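Local atomic coordinates of VP5 (Halorubrum pleomorphic virus 2, PDB entry 6QGI), a protein that probably serves as the envelope protein that fuses the membrane of this pleomorphic virus with that of its haloarchaeal host. Residues Ser361-Gly366 with Thr418-Ala423; Glu388-Asp393 with Pro411-Asp416. All coordinates share one frame; numbering follows the deposited sequence.

Contact 1 (Ser361-Gly366 with Thr418-Ala423); sequences SGVDGG and TSIESA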
loop_
_atom_site.group_PDB
_atom_site.type_symbol
_atom_site.label_atom_id
_atom_site.label_comp_id
_atom_site.label_asym_id
_atom_site.label_seq_id
_atom_site.Cartn_x
_atom_site.Cartn_y
_atom_site.Cartn_z
ATOM N N SER A 361 -16.231 32.389 8.482
ATOM C CA SER A 361 -17.447 32.628 9.257
ATOM C C SER A 361 -18.539 33.342 8.443
ATOM O O SER A 361 -19.689 32.912 8.483
ATOM C CB SER A 361 -17.130 33.410 10.526
ATOM O OG SER A 361 -16.313 32.640 11.393
ATOM N N GLY A 362 -18.161 34.364 7.675
ATOM C CA GLY A 362 -19.083 35.138 6.852
ATOM C C GLY A 362 -19.616 34.448 5.608
ATOM O O GLY A 362 -18.838 33.986 4.767
ATOM N N VAL A 363 -20.958 34.406 5.474
ATOM C CA VAL A 363 -21.659 33.839 4.313
ATOM C C VAL A 363 -22.088 35.015 3.420
ATOM O O VAL A 363 -23.085 35.679 3.714
ATOM C CB VAL A 363 -22.857 32.915 4.697
ATOM C CG1 VAL A 363 -23.470 32.264 3.465
ATOM C CG2 VAL A 363 -22.440 31.850 5.702
ATOM N N ASP A 364 -21.309 35.290 2.355
ATOM C CA ASP A 364 -21.564 36.391 1.425
ATOM C C ASP A 364 -22.631 36.000 0.383
ATOM O O ASP A 364 -22.302 35.417 -0.652
ATOM C CB ASP A 364 -20.253 36.841 0.740
ATOM C CG ASP A 364 -20.264 38.261 0.189
ATOM O OD1 ASP A 364 -21.092 38.548 -0.707
ATOM O OD2 ASP A 364 -19.426 39.075 0.632
ATOM N N GLY A 365 -23.888 36.335 0.683
ATOM C CA GLY A 365 -25.054 36.080 -0.163
ATOM C C GLY A 365 -25.236 34.642 -0.612
ATOM O O GLY A 365 -25.489 34.384 -1.793
ATOM N N GLY A 366 -25.087 33.714 0.330
ATOM C CA GLY A 366 -25.208 32.284 0.068
ATOM C C GLY A 366 -23.891 31.588 -0.219
ATOM O O GLY A 366 -23.795 30.371 -0.039
ATOM N N THR A 418 -25.545 35.111 6.489
ATOM C CA THR A 418 -25.432 34.558 7.844
ATOM C C THR A 418 -23.952 34.275 8.198
ATOM O O THR A 418 -23.064 34.603 7.414
ATOM C CB THR A 418 -26.337 33.294 7.994
ATOM O OG1 THR A 418 -26.280 32.804 9.335
ATOM C CG2 THR A 418 -26.009 32.182 6.994
ATOM N N SER A 419 -23.702 33.734 9.406
ATOM C CA SER A 419 -22.378 33.360 9.900
ATOM C C SER A 419 -22.361 31.875 10.291
ATOM O O SER A 419 -23.237 31.434 11.041
ATOM C CB SER A 419 -21.974 34.234 11.083
ATOM O OG SER A 419 -21.826 35.594 10.709
ATOM N N ILE A 420 -21.379 31.110 9.775
ATOM C CA ILE A 420 -21.230 29.681 10.079
ATOM C C ILE A 420 -20.682 29.547 11.507
ATOM O O ILE A 420 -19.597 30.060 11.814
ATOM C CB ILE A 420 -20.358 28.909 9.035
ATOM C CG1 ILE A 420 -20.867 29.082 7.579
ATOM C CG2 ILE A 420 -20.214 27.418 9.400
ATOM C CD1 ILE A 420 -22.256 28.405 7.207
ATOM N N GLU A 421 -21.458 28.887 12.378
ATOM C CA GLU A 421 -21.116 28.678 13.784
ATOM C C GLU A 421 -20.437 27.331 13.985
ATOM O O GLU A 421 -19.487 27.239 14.766
ATOM C CB GLU A 421 -22.367 28.784 14.676
ATOM C CG GLU A 421 -23.014 30.162 14.698
ATOM C CD GLU A 421 -22.139 31.318 15.146
ATOM O OE1 GLU A 421 -21.402 31.163 16.147
ATOM O OE2 GLU A 421 -22.207 32.390 14.504
ATOM N N SER A 422 -20.920 26.291 13.278
ATOM C CA SER A 422 -20.397 24.925 13.346
ATOM C C SER A 422 -20.296 24.295 11.957
ATOM O O SER A 422 -21.066 24.643 11.062
ATOM C CB SER A 422 -21.289 24.061 14.235
ATOM O OG SER A 422 -21.460 24.629 15.524
ATOM N N ALA A 423 -19.353 23.352 11.789
ATOM C CA ALA A 423 -19.120 22.611 10.547
ATOM C C ALA A 423 -18.476 21.266 10.835
ATOM O O ALA A 423 -17.655 21.168 11.748
ATOM C CB ALA A 423 -18.230 23.414 9.622
#

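Contact 2 (Glu388-Asp393 with Pro411-Asp416); sequences ETVAVD and PELETD. With NAG (2-acetamido-2-deoxy-beta-D-glucopyranose), chain B.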
loop_
_atom_site.group_PDB
_atom_site.type_symbol
_atom_site.label_atom_id
_atom_site.label_comp_id
_atom_site.label_asym_id
_atom_site.label_seq_id
_atom_site.Cartn_x
_atom_site.Cartn_y
_atom_site.Cartn_z
ATOM N N GLU A 388 -29.613 26.533 10.476
ATOM C CA GLU A 388 -29.868 25.872 9.196
ATOM C C GLU A 388 -28.674 24.969 8.883
ATOM O O GLU A 388 -27.527 25.425 8.908
ATOM C CB GLU A 388 -30.123 26.884 8.060
ATOM C CG GLU A 388 -31.306 27.819 8.271
ATOM C CD GLU A 388 -31.465 28.935 7.252
ATOM O OE1 GLU A 388 -30.467 29.289 6.584
ATOM O OE2 GLU A 388 -32.588 29.474 7.137
ATOM N N THR A 389 -28.944 23.680 8.638
ATOM C CA THR A 389 -27.921 22.677 8.349
ATOM C C THR A 389 -27.969 22.296 6.869
ATOM O O THR A 389 -29.034 21.925 6.363
ATOM C CB THR A 389 -28.106 21.464 9.269
ATOM O OG1 THR A 389 -28.056 21.902 10.632
ATOM C CG2 THR A 389 -27.064 20.376 9.028
ATOM N N VAL A 390 -26.817 22.415 6.176
ATOM C CA VAL A 390 -26.691 22.087 4.751
ATOM C C VAL A 390 -25.368 21.331 4.496
ATOM O O VAL A 390 -24.302 21.779 4.926
ATOM C CB VAL A 390 -26.817 23.336 3.824
ATOM C CG1 VAL A 390 -26.668 22.949 2.353
ATOM C CG2 VAL A 390 -28.133 24.080 4.044
ATOM N N ALA A 391 -25.454 20.191 3.781
ATOM C CA ALA A 391 -24.315 19.358 3.398
ATOM C C ALA A 391 -24.002 19.545 1.909
ATOM O O ALA A 391 -24.915 19.512 1.078
ATOM C CB ALA A 391 -24.606 17.895 3.703
ATOM N N VAL A 392 -22.722 19.788 1.583
ATOM C CA VAL A 392 -22.252 20.000 0.208
ATOM C C VAL A 392 -21.134 18.995 -0.085
ATOM O O VAL A 392 -20.147 18.954 0.651
ATOM C CB VAL A 392 -21.791 21.466 -0.049
ATOM C CG1 VAL A 392 -21.320 21.659 -1.490
ATOM C CG2 VAL A 392 -22.887 22.471 0.297
ATOM N N ASP A 393 -21.285 18.200 -1.162
ATOM C CA ASP A 393 -20.306 17.192 -1.580
ATOM C C ASP A 393 -19.026 17.857 -2.089
ATOM O O ASP A 393 -19.080 18.966 -2.628
ATOM C CB ASP A 393 -20.897 16.266 -2.652
ATOM C CG ASP A 393 -22.235 15.634 -2.295
ATOM O OD1 ASP A 393 -22.476 15.384 -1.091
ATOM O OD2 ASP A 393 -23.036 15.383 -3.217
ATOM N N PRO A 411 -29.805 28.553 -2.802
ATOM C CA PRO A 411 -31.053 27.834 -3.110
ATOM C C PRO A 411 -31.562 26.981 -1.950
ATOM O O PRO A 411 -32.774 26.902 -1.752
ATOM C CB PRO A 411 -30.672 26.955 -4.303
ATOM C CG PRO A 411 -29.471 27.634 -4.905
ATOM C CD PRO A 411 -28.727 28.114 -3.718
ATOM N N GLU A 412 -30.645 26.354 -1.188
ATOM C CA GLU A 412 -30.983 25.491 -0.053
ATOM C C GLU A 412 -31.220 26.288 1.246
ATOM O O GLU A 412 -31.764 25.736 2.210
ATOM C CB GLU A 412 -29.896 24.424 0.172
ATOM C CG GLU A 412 -29.834 23.374 -0.927
ATOM C CD GLU A 412 -28.642 22.436 -0.884
ATOM O OE1 GLU A 412 -27.491 22.926 -0.957
ATOM O OE2 GLU A 412 -28.861 21.206 -0.805
ATOM N N LEU A 413 -30.832 27.576 1.269
ATOM C CA LEU A 413 -30.996 28.433 2.445
ATOM C C LEU A 413 -32.167 29.413 2.323
ATOM O O LEU A 413 -32.596 29.763 1.220
ATOM C CB LEU A 413 -29.712 29.230 2.733
ATOM C CG LEU A 413 -28.490 28.472 3.264
ATOM C CD1 LEU A 413 -27.284 29.380 3.331
ATOM C CD2 LEU A 413 -28.742 27.850 4.628
ATOM N N GLU A 414 -32.662 29.865 3.489
ATOM C CA GLU A 414 -33.738 30.848 3.650
ATOM C C GLU A 414 -33.136 32.190 4.075
ATOM O O GLU A 414 -33.681 33.249 3.758
ATOM C CB GLU A 414 -34.769 30.355 4.680
ATOM C CG GLU A 414 -35.816 29.390 4.143
ATOM C CD GLU A 414 -35.352 28.144 3.408
ATOM O OE1 GLU A 414 -34.549 27.374 3.981
ATOM O OE2 GLU A 414 -35.800 27.935 2.257
ATOM N N THR A 415 -32.001 32.123 4.801
ATOM C CA THR A 415 -31.210 33.265 5.259
ATOM C C THR A 415 -29.824 33.093 4.625
ATOM O O THR A 415 -28.950 32.427 5.188
ATOM C CB THR A 415 -31.205 33.373 6.807
ATOM O OG1 THR A 415 -30.696 32.163 7.367
ATOM C CG2 THR A 415 -32.582 33.677 7.386
ATOM N N ASP A 416 -29.666 33.624 3.399
ATOM C CA ASP A 416 -28.430 33.548 2.614
ATOM C C ASP A 416 -27.289 34.299 3.304
ATOM O O ASP A 416 -26.168 33.809 3.336
ATOM C CB ASP A 416 -28.661 34.094 1.191
ATOM C CG ASP A 416 -29.151 35.533 1.075
ATOM O OD1 ASP A 416 -29.558 36.112 2.105
ATOM O OD2 ASP A 416 -29.138 36.073 -0.048
HETATM C C1 NAG B . -23.314 17.645 -6.696
HETATM C C2 NAG B . -23.474 16.257 -6.085
HETATM C C3 NAG B . -24.600 15.402 -6.685
HETATM C C4 NAG B . -25.818 16.258 -7.023
HETATM C C5 NAG B . -25.389 17.455 -7.869
HETATM C C6 NAG B . -26.540 18.319 -8.336
HETATM C C7 NAG B . -20.998 15.926 -6.493
HETATM C C8 NAG B . -19.813 15.180 -5.952
HETATM N N2 NAG B . -22.220 15.495 -6.056
HETATM O O3 NAG B . -24.979 14.408 -5.741
HETATM O O4 NAG B . -26.779 15.472 -7.721
HETATM O O5 NAG B . -24.526 18.293 -7.090
HETATM O O6 NAG B . -26.103 19.294 -9.276
HETATM O O7 NAG B . -20.859 16.847 -7.287
#

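Contact 1 (Ser361-Gly366 with Thr418-Ala423)
Val363 and Thr418 meet where a short edge strand, 362-363, is added antiparallel to the beginning of strand 418-427, an example of a sheet extended by a minimal backbone pairing. Gly362 and Ser419 form the non-hydrogen-bonded pair, their CA atoms 4.8 Å apart, and one backbone bond lies on either side of it. Val363 N donates to Thr418 O over 2.9 Å, meeting that carbonyl almost head-on, with a C=O...N angle of 161°. On the other flank Ile420 N gives its hydrogen to Ser361 O at 2.8 Å, and here the donor sits in the carbonyl plane on a lone pair, with an angle of 144°. The same oxygen receives a CA-H...O contact from Ser419 CA at 3.1 Å; the Ser361 hydroxyl comes no closer than 4.2 Å (OG to Ile420 O), so Ser361 acts mostly through its main chain.

The side-chain part of the contact belongs to Val363. Its CG1 stands anti to the backbone N (chi1 -175°), which turns CG2 back beside that N and against the partner strand. This one methyl bridges two neighbours: it touches Thr418 CG2 at 3.8 Å and rests on CG1 of Ile420, whose side chain crosses that of Val363 at about a right angle. Ile420 also packs on Tyr359 and on Leu382 and Thr384 of strand 378-384, so it links the added edge to that neighbouring strand. Further along, Glu421 and Ser422 both face Asn383 in a classic beta bulge. Ile420 CD1 completes the grip on Val363, reaching CG2 at 3.8 Å.

Contact 2 (Glu388-Asp393 with Pro411-Asp416)
The carboxylate of Glu388 has Thr415 over one of its faces, while Leu413 and Glu414 approach from its two oxygen ends, both tilted toward the other face. Thr415 OG1 stands well above the plane and makes a weak hydrogen bond to OE1 of Glu388 at 3.0 Å. Beyond OE1 lies the CD2 methyl of Leu413, and beyond OE2 comes CB of Glu414, 3.4 Å from it. A second flat group, the carboxylate of Glu412, carries the CG1 methyl of Val390 over its face, directly above OE1 at 3.4 Å.

These groups meet because a loop, 411-416, passes over one side of a beta hairpin. Strand 389-393 is the second arm of that hairpin and pairs antiparallel with strand 378-384; Glu388 and Val390 point toward the loop, whereas Thr389 and Ala391 turn to the opposite side, where Glu381 touches both. The apolar seam is narrow. Val390 CG2 meets Leu413 CD2 at 3.9 Å, and the same CD2 lies 3.8 Å from Glu388 CB, so that one leucine methyl touches two residues of the hairpin arm. Val390, its CG1 anti to the backbone N (chi1 180°), thus offers one methyl to Glu412 and the other to Leu413.

Charge works against this cover at one point: OE2 of Glu388 and OE1 of Glu414 are 4.3 Å apart, with the carboxylate planes turned 75° to each other, a proximity that may raise the affinity of either group for a proton. At the far end of the strand, Asp393 OD2 accepts a weak hydrogen bond from O3 of the glycan's N-acetylglucosamine at 3.3 Å.

Contacts 1 and 2 illustrate how nested loops can be tied together around a shared strand. Contact 2 lies within the chain loop that contact 1 closes, and their centres are 10 Å apart. Strand 378-384 pairs with both 389-393 and 418-427, so both contacts reach the same sheet. They also touch directly through Asp416: its O is 3.2 Å from Gly366 N, a probable hydrogen bond, and its CB packs 3.9 Å from Gly365 C. The centres of contacts 1 and 2 lie about 39 and 38 Å from the centre of the chain. The glycan attached to Asn396 borders contact 2 alone, at Asp393, and is a surface modification, not the occupant of a binding pocket.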